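Local coordinates for small ribosomal subunit protein bS6 (Thermotoga maritima, PDB 1VMB) that probably binds 16S ribosomal RNA together with protein bS18, as a structural component of the small ribosomal subunit, at residues 25-30 with 101-106; 44-49 with 91-96; 62-67 with 76-81. All blocks are in the same frame, centred on the assembly; numbering follows the deposited sequence.

Overall arrangement
Followed from the N terminus, the chain runs strand 19-27, helix 33-51, strands 54-66 and 73-85, helix 91-98 and strand 103-110: the beta-alpha-beta-beta-alpha-beta order of the ferredoxin-like fold of S6. Interaction 1 closes the longest loop, with 70 residues between its segments, and joins inner strand 19-27 to outermost strand 103-110. Interaction 2, nested inside it, spans 41 residues and brings helices 33-51 and 91-98 together on one face of the sheet. Interaction 3, nested in turn, spans eight and pairs strands 54-66 and 73-85. No loops cross. The centres of interactions 1 and 3 lie about 9 Å apart in one sheet, whereas those of 2 and 3 are about 20 Å apart.

Interaction 1 of 3, residues 25-30 with 101-106; sequences FIIAPN and PEIIRW
Ile26 meets Arg105 and Ile104 through both of its backbone polar atoms, which pins strand 19-27 to strand 103-110. Its N donates to Arg105 O at 2.8 Å, and its O accepts from Ile104 N at 2.9 Å. A third bond, from Ala28 N to Glu102 O (2.9 Å), is nearly straight, at 173°. The strands run antiparallel, their short axes at 160°, but the register slips by one between Ile26 and Ile27: Ile26 pairs with Arg105, yet Ile27 pairs with Ile103, a beta bulge.

Side chains fill in around these bonds. The chi1 of 58° places Ile104 CG1 between its backbone N and carbonyl carbon, bringing it 3.5 Å from Ile26 O, while Ile104 CG2 touches the methyl CB of Ala28 at 3.9 Å. On the face carrying Phe25, Ile27, Ile103 and Trp106, Ile103 CD1 approaches Phe25 CD2 to 4.0 Å.

Further out, Val43 and Leu39 of helix 33-51 pack on Phe25 and Ile27. The Trp106 indole stacks with Tyr97 and hydrogen-bonds Glu94 through NE1, and Arg105 NE bonds Gln107. The contact is held by three backbone hydrogen bonds and sealed by apolar side chains, without side-chain charge pairing between the segments.

Interaction 2 of 3, residues 44-49 with 91-96; sequences KKIIEE and QELENF. With EDO (1,2-ethanediol), chain B.
Ile46 packs against Phe96 and Leu93, and apolar contact accounts for the meeting of these two helices; no hydrogen bond passes between the segments. Their axes approach to 9.2 Å at an angle of 155°, so they run nearly antiparallel.

The CH-pi contact comes first: Ile46 CG1 sits over one face of the Phe96 ring, 28° off its normal, and lies 3.8 Å from Phe96 CD1. A chi1 of 176° carries the Phe96 ring toward helix 33-51 and presents that face to the isoleucine. The other branch of Ile46 does a different job, since CG2 rests against the second helix's backbone, 3.7 Å from Glu92 O and 4.0 Å from Leu93 CA. Purely aliphatic contact follows one residue on, where Ile47 CG1 meets Leu93 CD1 at 4.0 Å.

Polar interactions stay at the solvent margin. Glu49 OE1 accepts a hydrogen bond of 2.8 Å from O2 of a 1,2-ethanediol molecule, probably a crystallisation additive, which also bonds Arg50 NE. Lys45 NZ reaches Glu49 OE2 only weakly, at 3.5 Å, along its own helix.

Beneath the helices lies the sheet: Ile47 and Leu93 both descend onto Phe83 of strand 73-85, Ile47 also touches Ile55 of strand 54-66, and Phe96 leans on Ile103 of strand 103-110.

Interaction 3 of 3, residues 62-67 with 76-81; sequences GMRKFA and GDYTVI
Tyr78 and Arg64 meet diagonally, on one face of the sheet, across the antiparallel pairing of edge strand 54-66 with strand 73-85, in the four-stranded sheet of this ferredoxin-like fold. Four backbone bonds fix the register: Gly62 and Tyr78 exchange two, Arg64 and Gly76 two more, the straightest being Tyr78 N to Gly62 O at 172°.

From its CB, 3.8 Å from Gly62 O, the Tyr78 side chain sets off with CG beside its backbone N (chi1 -77°), which turns one ring face to Arg64. CG and CD1 lie under Arg64 CD, a CH-pi contact 3.8 Å from the ring centroid, while CE1 is 3.5 Å from Arg64 CB. The guanidinium lies beyond, its CZ 5.0 Å from the centroid, at most a weak cation-pi attraction. At the tip, Tyr78 OH sits at the edge of the Phe66 ring, in its plane, 3.6 Å from Phe66 CD1. Cut back to an alanine, this position would probably leave the Arg64 aliphatic chain without the ring it lies on and the Phe66 edge without the hydroxyl beside it.

On the opposite face Asp77 forms salt bridges with Arg36 and Arg60. Next to it Gly76 leaves room for Phe66, whose CZ comes within 3.5 Å of Gly76 N.

Interaction 1 of 3, residues 25-30 with 101-106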
loop_
_atom_site.group_PDB
_atom_site.type_symbol
_atom_site.label_atom_id
_atom_site.label_comp_id
_atom_site.label_asym_id
_atom_site.label_seq_id
_atom_site.Cartn_x
_atom_site.Cartn_y
_atom_site.Cartn_z
ATOM N N PHE A 25 0.672 -2.326 3.236
ATOM C CA PHE A 25 0.721 -3.769 3.079
ATOM C C PHE A 25 1.906 -4.363 3.856
ATOM O O PHE A 25 2.942 -3.693 3.972
ATOM C CB PHE A 25 0.750 -4.177 1.612
ATOM C CG PHE A 25 1.903 -3.591 0.813
ATOM C CD1 PHE A 25 1.864 -2.291 0.282
ATOM C CD2 PHE A 25 3.016 -4.345 0.546
ATOM C CE1 PHE A 25 2.903 -1.815 -0.421
ATOM C CE2 PHE A 25 4.075 -3.846 -0.164
ATOM C CZ PHE A 25 4.020 -2.572 -0.662
ATOM N N ILE A 26 1.754 -5.595 4.373
ATOM C CA ILE A 26 2.766 -6.212 5.229
ATOM C C ILE A 26 3.187 -7.531 4.575
ATOM O O ILE A 26 2.356 -8.361 4.298
ATOM C CB ILE A 26 2.170 -6.486 6.645
ATOM C CG1 ILE A 26 1.637 -5.182 7.239
ATOM C CG2 ILE A 26 3.154 -7.141 7.558
ATOM C CD1 ILE A 26 0.921 -5.316 8.543
ATOM N N ILE A 27 4.476 -7.702 4.348
ATOM C CA ILE A 27 5.043 -8.876 3.749
ATOM C C ILE A 27 5.553 -9.785 4.858
ATOM O O ILE A 27 6.177 -9.350 5.889
ATOM C CB ILE A 27 6.175 -8.491 2.739
ATOM C CG1 ILE A 27 5.670 -7.504 1.645
ATOM C CG2 ILE A 27 6.777 -9.749 2.158
ATOM C CD1 ILE A 27 6.781 -6.880 0.785
ATOM N N ALA A 28 5.286 -11.066 4.655
ATOM C CA ALA A 28 5.714 -12.098 5.555
ATOM C C ALA A 28 7.215 -12.040 5.789
ATOM O O ALA A 28 8.035 -11.816 4.854
ATOM C CB ALA A 28 5.346 -13.452 4.999
ATOM N N PRO A 29 7.606 -12.309 7.020
ATOM C CA PRO A 29 9.020 -12.191 7.369
ATOM C C PRO A 29 9.938 -13.314 6.880
ATOM O O PRO A 29 11.140 -13.182 7.003
ATOM C CB PRO A 29 8.978 -12.121 8.897
ATOM C CG PRO A 29 7.862 -13.035 9.222
ATOM C CD PRO A 29 6.794 -12.709 8.190
ATOM N N ASN A 30 9.385 -14.392 6.320
ATOM C CA ASN A 30 10.183 -15.468 5.753
ATOM C C ASN A 30 10.443 -15.295 4.249
ATOM O O ASN A 30 11.004 -16.156 3.604
ATOM C CB ASN A 30 9.544 -16.820 6.048
ATOM C CG ASN A 30 8.171 -16.969 5.473
ATOM O OD1 ASN A 30 7.541 -16.009 5.013
ATOM N ND2 ASN A 30 7.661 -18.196 5.541
ATOM N N PRO A 101 0.018 -14.340 -1.592
ATOM C CA PRO A 101 0.057 -14.813 -0.196
ATOM C C PRO A 101 1.231 -14.314 0.631
ATOM O O PRO A 101 1.167 -14.351 1.861
ATOM C CB PRO A 101 0.126 -16.310 -0.337
ATOM C CG PRO A 101 0.537 -16.575 -1.704
ATOM C CD PRO A 101 -0.034 -15.466 -2.539
ATOM N N GLU A 102 2.293 -13.891 -0.013
ATOM C CA GLU A 102 3.418 -13.307 0.666
ATOM C C GLU A 102 3.034 -12.006 1.375
ATOM O O GLU A 102 3.729 -11.597 2.306
ATOM C CB GLU A 102 4.510 -13.027 -0.346
ATOM C CG GLU A 102 5.107 -14.290 -0.944
ATOM C CD GLU A 102 4.354 -14.853 -2.151
ATOM O OE1 GLU A 102 3.345 -14.282 -2.645
ATOM O OE2 GLU A 102 4.800 -15.926 -2.622
ATOM N N ILE A 103 2.015 -11.323 0.872
ATOM C CA ILE A 103 1.446 -10.173 1.571
ATOM C C ILE A 103 0.379 -10.757 2.535
ATOM O O ILE A 103 -0.718 -11.216 2.097
ATOM C CB ILE A 103 0.857 -9.133 0.581
ATOM C CG1 ILE A 103 2.025 -8.488 -0.198
ATOM C CG2 ILE A 103 -0.008 -8.132 1.324
ATOM C CD1 ILE A 103 1.638 -7.613 -1.354
ATOM N N ILE A 104 0.655 -10.696 3.855
ATOM C CA ILE A 104 -0.187 -11.285 4.890
ATOM C C ILE A 104 -1.271 -10.354 5.465
ATOM O O ILE A 104 -2.227 -10.801 6.095
ATOM C CB ILE A 104 0.677 -11.909 6.033
ATOM C CG1 ILE A 104 1.602 -10.870 6.676
ATOM C CG2 ILE A 104 1.475 -13.100 5.463
ATOM C CD1 ILE A 104 2.240 -11.278 7.896
ATOM N N ARG A 105 -1.117 -9.072 5.210
ATOM C CA ARG A 105 -2.147 -8.121 5.596
ATOM C C ARG A 105 -2.048 -6.892 4.718
ATOM O O ARG A 105 -0.936 -6.461 4.379
ATOM C CB ARG A 105 -2.062 -7.762 7.079
ATOM C CG ARG A 105 -2.922 -6.508 7.361
ATOM C CD ARG A 105 -3.723 -6.462 8.545
ATOM N NE ARG A 105 -4.663 -5.322 8.363
ATOM C CZ ARG A 105 -5.966 -5.458 8.233
ATOM N NH1 ARG A 105 -6.507 -6.673 8.219
ATOM N NH2 ARG A 105 -6.715 -4.368 8.096
ATOM N N TRP A 106 -3.203 -6.293 4.362
ATOM C CA TRP A 106 -3.149 -4.981 3.705
ATOM C C TRP A 106 -4.381 -4.189 4.115
ATOM O O TRP A 106 -5.384 -4.737 4.606
ATOM C CB TRP A 106 -3.148 -5.083 2.170
ATOM C CG TRP A 106 -4.410 -5.567 1.566
ATOM C CD1 TRP A 106 -5.473 -4.817 1.101
ATOM C CD2 TRP A 106 -4.792 -6.936 1.386
ATOM N NE1 TRP A 106 -6.459 -5.658 0.632
ATOM C CE2 TRP A 106 -6.023 -6.956 0.722
ATOM C CE3 TRP A 106 -4.116 -8.160 1.572
ATOM C CZ2 TRP A 106 -6.648 -8.153 0.369
ATOM C CZ3 TRP A 106 -4.747 -9.314 1.253
ATOM C CH2 TRP A 106 -5.982 -9.309 0.635
#

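Interaction 2 of 3, residues 44-49 with 91-96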
loop_
_atom_site.group_PDB
_atom_site.type_symbol
_atom_site.label_atom_id
_atom_site.label_comp_id
_atom_site.label_asym_id
_atom_site.label_seq_id
_atom_site.Cartn_x
_atom_site.Cartn_y
_atom_site.Cartn_z
ATOM N N LYS A 44 3.883 -0.966 -6.668
ATOM C CA LYS A 44 3.996 0.339 -7.324
ATOM C C LYS A 44 3.504 0.237 -8.745
ATOM O O LYS A 44 2.779 1.093 -9.193
ATOM C CB LYS A 44 5.420 0.867 -7.318
ATOM C CG LYS A 44 5.833 1.289 -5.925
ATOM C CD LYS A 44 7.342 1.265 -5.728
ATOM C CE LYS A 44 8.018 2.243 -6.594
ATOM N NZ LYS A 44 9.524 2.455 -6.330
ATOM N N LYS A 45 3.970 -0.775 -9.482
ATOM C CA LYS A 45 3.575 -0.929 -10.876
ATOM C C LYS A 45 2.079 -1.215 -11.053
ATOM O O LYS A 45 1.417 -0.719 -12.011
ATOM C CB LYS A 45 4.405 -2.034 -11.529
ATOM C CG LYS A 45 5.832 -1.580 -11.933
ATOM C CD LYS A 45 5.789 -0.524 -12.988
ATOM C CE LYS A 45 7.126 -0.203 -13.483
ATOM N NZ LYS A 45 7.090 0.667 -14.699
ATOM N N ILE A 46 1.501 -1.973 -10.137
ATOM C CA ILE A 46 0.042 -2.185 -10.163
ATOM C C ILE A 46 -0.724 -0.842 -10.007
ATOM O O ILE A 46 -1.679 -0.563 -10.758
ATOM C CB ILE A 46 -0.414 -3.169 -9.087
ATOM C CG1 ILE A 46 0.131 -4.572 -9.398
ATOM C CG2 ILE A 46 -1.914 -3.175 -8.965
ATOM C CD1 ILE A 46 -0.487 -5.212 -10.541
ATOM N N ILE A 47 -0.315 -0.043 -9.030
ATOM C CA ILE A 47 -0.895 1.295 -8.864
ATOM C C ILE A 47 -0.691 2.166 -10.120
ATOM O O ILE A 47 -1.666 2.796 -10.610
ATOM C CB ILE A 47 -0.380 1.960 -7.567
ATOM C CG1 ILE A 47 -0.863 1.191 -6.331
ATOM C CG2 ILE A 47 -0.800 3.444 -7.483
ATOM C CD1 ILE A 47 -0.035 1.515 -5.090
ATOM N N GLU A 48 0.523 2.232 -10.684
ATOM C CA GLU A 48 0.789 3.055 -11.837
ATOM C C GLU A 48 0.024 2.642 -13.108
ATOM O O GLU A 48 -0.587 3.489 -13.779
ATOM C CB GLU A 48 2.309 3.164 -12.078
ATOM C CG GLU A 48 3.025 3.893 -10.934
ATOM C CD GLU A 48 4.555 3.821 -10.931
ATOM O OE1 GLU A 48 5.092 2.827 -11.455
ATOM O OE2 GLU A 48 5.176 4.806 -10.421
ATOM N N GLU A 49 0.104 1.356 -13.440
ATOM C CA GLU A 49 -0.321 0.803 -14.712
ATOM C C GLU A 49 -1.765 0.270 -14.722
ATOM O O GLU A 49 -2.386 0.236 -15.787
ATOM C CB GLU A 49 0.627 -0.342 -15.113
ATOM C CG GLU A 49 2.057 0.172 -15.271
ATOM C CD GLU A 49 3.050 -0.840 -15.817
ATOM O OE1 GLU A 49 2.753 -2.063 -15.826
ATOM O OE2 GLU A 49 4.134 -0.378 -16.227
ATOM N N GLN A 91 -10.023 -1.572 -7.483
ATOM C CA GLN A 91 -10.055 -3.041 -7.400
ATOM C C GLN A 91 -8.822 -3.743 -8.000
ATOM O O GLN A 91 -8.505 -4.891 -7.620
ATOM C CB GLN A 91 -11.298 -3.568 -8.082
ATOM C CG GLN A 91 -11.227 -3.457 -9.589
ATOM C CD GLN A 91 -11.537 -2.055 -10.182
ATOM O OE1 GLN A 91 -11.896 -1.075 -9.447
ATOM N NE2 GLN A 91 -11.465 -1.983 -11.521
ATOM N N GLU A 92 -8.111 -3.065 -8.910
ATOM C CA GLU A 92 -6.886 -3.592 -9.478
ATOM C C GLU A 92 -5.858 -3.861 -8.385
ATOM O O GLU A 92 -5.121 -4.843 -8.405
ATOM C CB GLU A 92 -6.313 -2.653 -10.555
ATOM C CG GLU A 92 -7.173 -2.508 -11.765
ATOM C CD GLU A 92 -7.200 -3.715 -12.683
ATOM O OE1 GLU A 92 -6.420 -4.678 -12.508
ATOM O OE2 GLU A 92 -8.012 -3.667 -13.609
ATOM N N LEU A 93 -5.787 -2.958 -7.424
ATOM C CA LEU A 93 -4.853 -3.129 -6.324
ATOM C C LEU A 93 -5.333 -4.185 -5.364
ATOM O O LEU A 93 -4.588 -5.096 -4.999
ATOM C CB LEU A 93 -4.649 -1.804 -5.635
ATOM C CG LEU A 93 -3.765 -1.797 -4.390
ATOM C CD1 LEU A 93 -2.346 -2.184 -4.713
ATOM C CD2 LEU A 93 -3.774 -0.421 -3.734
ATOM N N GLU A 94 -6.600 -4.127 -5.010
ATOM C CA GLU A 94 -7.160 -5.131 -4.141
ATOM C C GLU A 94 -6.988 -6.524 -4.672
ATOM O O GLU A 94 -6.594 -7.461 -3.944
ATOM C CB GLU A 94 -8.629 -4.801 -3.953
ATOM C CG GLU A 94 -9.384 -5.831 -3.156
ATOM C CD GLU A 94 -9.090 -5.822 -1.673
ATOM O OE1 GLU A 94 -8.489 -4.844 -1.171
ATOM O OE2 GLU A 94 -9.512 -6.820 -1.024
ATOM N N ASN A 95 -7.251 -6.684 -5.963
ATOM C CA ASN A 95 -7.109 -7.999 -6.619
ATOM C C ASN A 95 -5.676 -8.497 -6.675
ATOM O O ASN A 95 -5.436 -9.704 -6.524
ATOM C CB ASN A 95 -7.753 -7.981 -7.989
ATOM C CG ASN A 95 -9.264 -7.962 -7.902
ATOM O OD1 ASN A 95 -9.842 -8.121 -6.822
ATOM N ND2 ASN A 95 -9.907 -7.770 -9.026
ATOM N N PHE A 96 -4.694 -7.623 -6.864
ATOM C CA PHE A 96 -3.267 -8.028 -6.730
ATOM C C PHE A 96 -3.009 -8.593 -5.332
ATOM O O PHE A 96 -2.441 -9.667 -5.155
ATOM C CB PHE A 96 -2.301 -6.850 -6.992
ATOM C CG PHE A 96 -0.869 -7.228 -6.769
ATOM C CD1 PHE A 96 -0.251 -7.952 -7.702
ATOM C CD2 PHE A 96 -0.201 -6.857 -5.601
ATOM C CE1 PHE A 96 1.075 -8.348 -7.510
ATOM C CE2 PHE A 96 1.125 -7.295 -5.383
ATOM C CZ PHE A 96 1.716 -8.029 -6.366
HETATM C C1 EDO B . 1.001 -5.878 -13.924
HETATM O O1 EDO B . 0.231 -6.404 -15.016
HETATM C C2 EDO B . 1.272 -4.367 -13.990
HETATM O O2 EDO B . 0.614 -3.710 -15.090
#

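Interaction 3 of 3, residues 62-67 with 76-81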
loop_
_atom_site.group_PDB
_atom_site.type_symbol
_atom_site.label_atom_id
_atom_site.label_comp_id
_atom_site.label_asym_id
_atom_site.label_seq_id
_atom_site.Cartn_x
_atom_site.Cartn_y
_atom_site.Cartn_z
ATOM N N GLY A 62 9.763 -1.060 7.219
ATOM C CA GLY A 62 10.628 -2.151 7.603
ATOM C C GLY A 62 9.914 -3.104 8.576
ATOM O O GLY A 62 8.699 -3.068 8.753
ATOM N N MET A 63 10.714 -3.973 9.176
ATOM C CA MET A 63 10.154 -5.057 10.029
ATOM C C MET A 63 9.597 -4.502 11.341
ATOM O O MET A 63 10.216 -3.667 12.009
ATOM C CB MET A 63 11.230 -6.146 10.290
ATOM C CG MET A 63 10.602 -7.548 10.687
ATOM S SD MET A 63 9.807 -8.436 9.335
ATOM C CE MET A 63 11.184 -8.866 8.310
ATOM N N ARG A 64 8.372 -4.881 11.682
ATOM C CA ARG A 64 7.742 -4.493 12.934
ATOM C C ARG A 64 6.966 -5.660 13.588
ATOM O O ARG A 64 6.378 -6.465 12.878
ATOM C CB ARG A 64 6.745 -3.380 12.701
ATOM C CG ARG A 64 7.310 -2.133 12.034
ATOM C CD ARG A 64 6.222 -1.090 11.754
ATOM N NE ARG A 64 5.950 -0.297 12.951
ATOM C CZ ARG A 64 4.991 0.614 13.055
ATOM N NH1 ARG A 64 4.168 0.845 12.046
ATOM N NH2 ARG A 64 4.854 1.310 14.192
ATOM N N LYS A 65 6.984 -5.737 14.925
ATOM C CA LYS A 65 6.280 -6.820 15.661
ATOM C C LYS A 65 4.805 -6.506 15.727
ATOM O O LYS A 65 4.464 -5.332 15.874
ATOM C CB LYS A 65 6.822 -6.970 17.089
ATOM C CG LYS A 65 8.237 -7.453 17.165
ATOM C CD LYS A 65 8.383 -8.862 16.586
ATOM C CE LYS A 65 9.665 -9.596 17.025
ATOM N NZ LYS A 65 9.582 -11.072 16.780
ATOM N N PHE A 66 3.947 -7.534 15.619
ATOM C CA PHE A 66 2.498 -7.419 15.852
ATOM C C PHE A 66 2.131 -7.570 17.314
ATOM O O PHE A 66 2.877 -8.140 18.087
ATOM C CB PHE A 66 1.768 -8.540 15.086
ATOM C CG PHE A 66 2.160 -8.671 13.630
ATOM C CD1 PHE A 66 2.278 -7.543 12.810
ATOM C CD2 PHE A 66 2.351 -9.928 13.055
ATOM C CE1 PHE A 66 2.619 -7.686 11.461
ATOM C CE2 PHE A 66 2.673 -10.078 11.741
ATOM C CZ PHE A 66 2.800 -8.950 10.925
ATOM N N ALA A 67 0.939 -7.104 17.697
ATOM C CA ALA A 67 0.450 -7.305 19.044
ATOM C C ALA A 67 0.198 -8.782 19.358
ATOM O O ALA A 67 0.476 -9.243 20.467
ATOM C CB ALA A 67 -0.843 -6.470 19.275
ATOM N N GLY A 76 6.275 -8.517 10.620
ATOM C CA GLY A 76 6.181 -8.452 9.157
ATOM C C GLY A 76 6.758 -7.143 8.672
ATOM O O GLY A 76 7.072 -6.279 9.498
ATOM N N ASP A 77 6.978 -7.059 7.346
ATOM C CA ASP A 77 7.712 -5.915 6.772
ATOM C C ASP A 77 6.664 -4.959 6.219
ATOM O O ASP A 77 5.976 -5.303 5.274
ATOM C CB ASP A 77 8.668 -6.423 5.697
ATOM C CG ASP A 77 9.528 -5.349 5.112
ATOM O OD1 ASP A 77 9.286 -4.157 5.373
ATOM O OD2 ASP A 77 10.552 -5.623 4.423
ATOM N N TYR A 78 6.589 -3.784 6.837
ATOM C CA TYR A 78 5.546 -2.769 6.500
ATOM C C TYR A 78 6.001 -1.804 5.417
ATOM O O TYR A 78 7.135 -1.226 5.505
ATOM C CB TYR A 78 5.209 -1.937 7.736
ATOM C CG TYR A 78 4.315 -2.555 8.821
ATOM C CD1 TYR A 78 4.736 -3.644 9.562
ATOM C CD2 TYR A 78 3.120 -1.968 9.192
ATOM C CE1 TYR A 78 4.002 -4.116 10.605
ATOM C CE2 TYR A 78 2.349 -2.445 10.266
ATOM C CZ TYR A 78 2.770 -3.544 10.943
ATOM O OH TYR A 78 2.101 -4.039 12.051
ATOM N N THR A 79 5.064 -1.520 4.510
ATOM C CA THR A 79 5.213 -0.465 3.547
ATOM C C THR A 79 3.896 0.274 3.462
ATOM O O THR A 79 2.868 -0.370 3.517
ATOM C CB THR A 79 5.533 -1.027 2.182
ATOM O OG1 THR A 79 6.699 -1.842 2.234
ATOM C CG2 THR A 79 5.853 0.057 1.254
ATOM N N VAL A 80 3.943 1.614 3.337
ATOM C CA VAL A 80 2.720 2.387 3.009
ATOM C C VAL A 80 2.978 3.165 1.733
ATOM O O VAL A 80 4.074 3.768 1.603
ATOM C CB VAL A 80 2.342 3.347 4.084
ATOM C CG1 VAL A 80 0.954 3.937 3.781
ATOM C CG2 VAL A 80 2.311 2.683 5.464
ATOM N N ILE A 81 2.024 3.188 0.808
ATOM C CA ILE A 81 2.171 3.930 -0.435
ATOM C C ILE A 81 1.033 4.924 -0.462
ATOM O O ILE A 81 -0.097 4.488 -0.246
ATOM C CB ILE A 81 2.099 3.015 -1.673
ATOM C CG1 ILE A 81 3.289 2.067 -1.676
ATOM C CG2 ILE A 81 2.100 3.831 -2.928
ATOM C CD1 ILE A 81 3.206 0.991 -2.764
#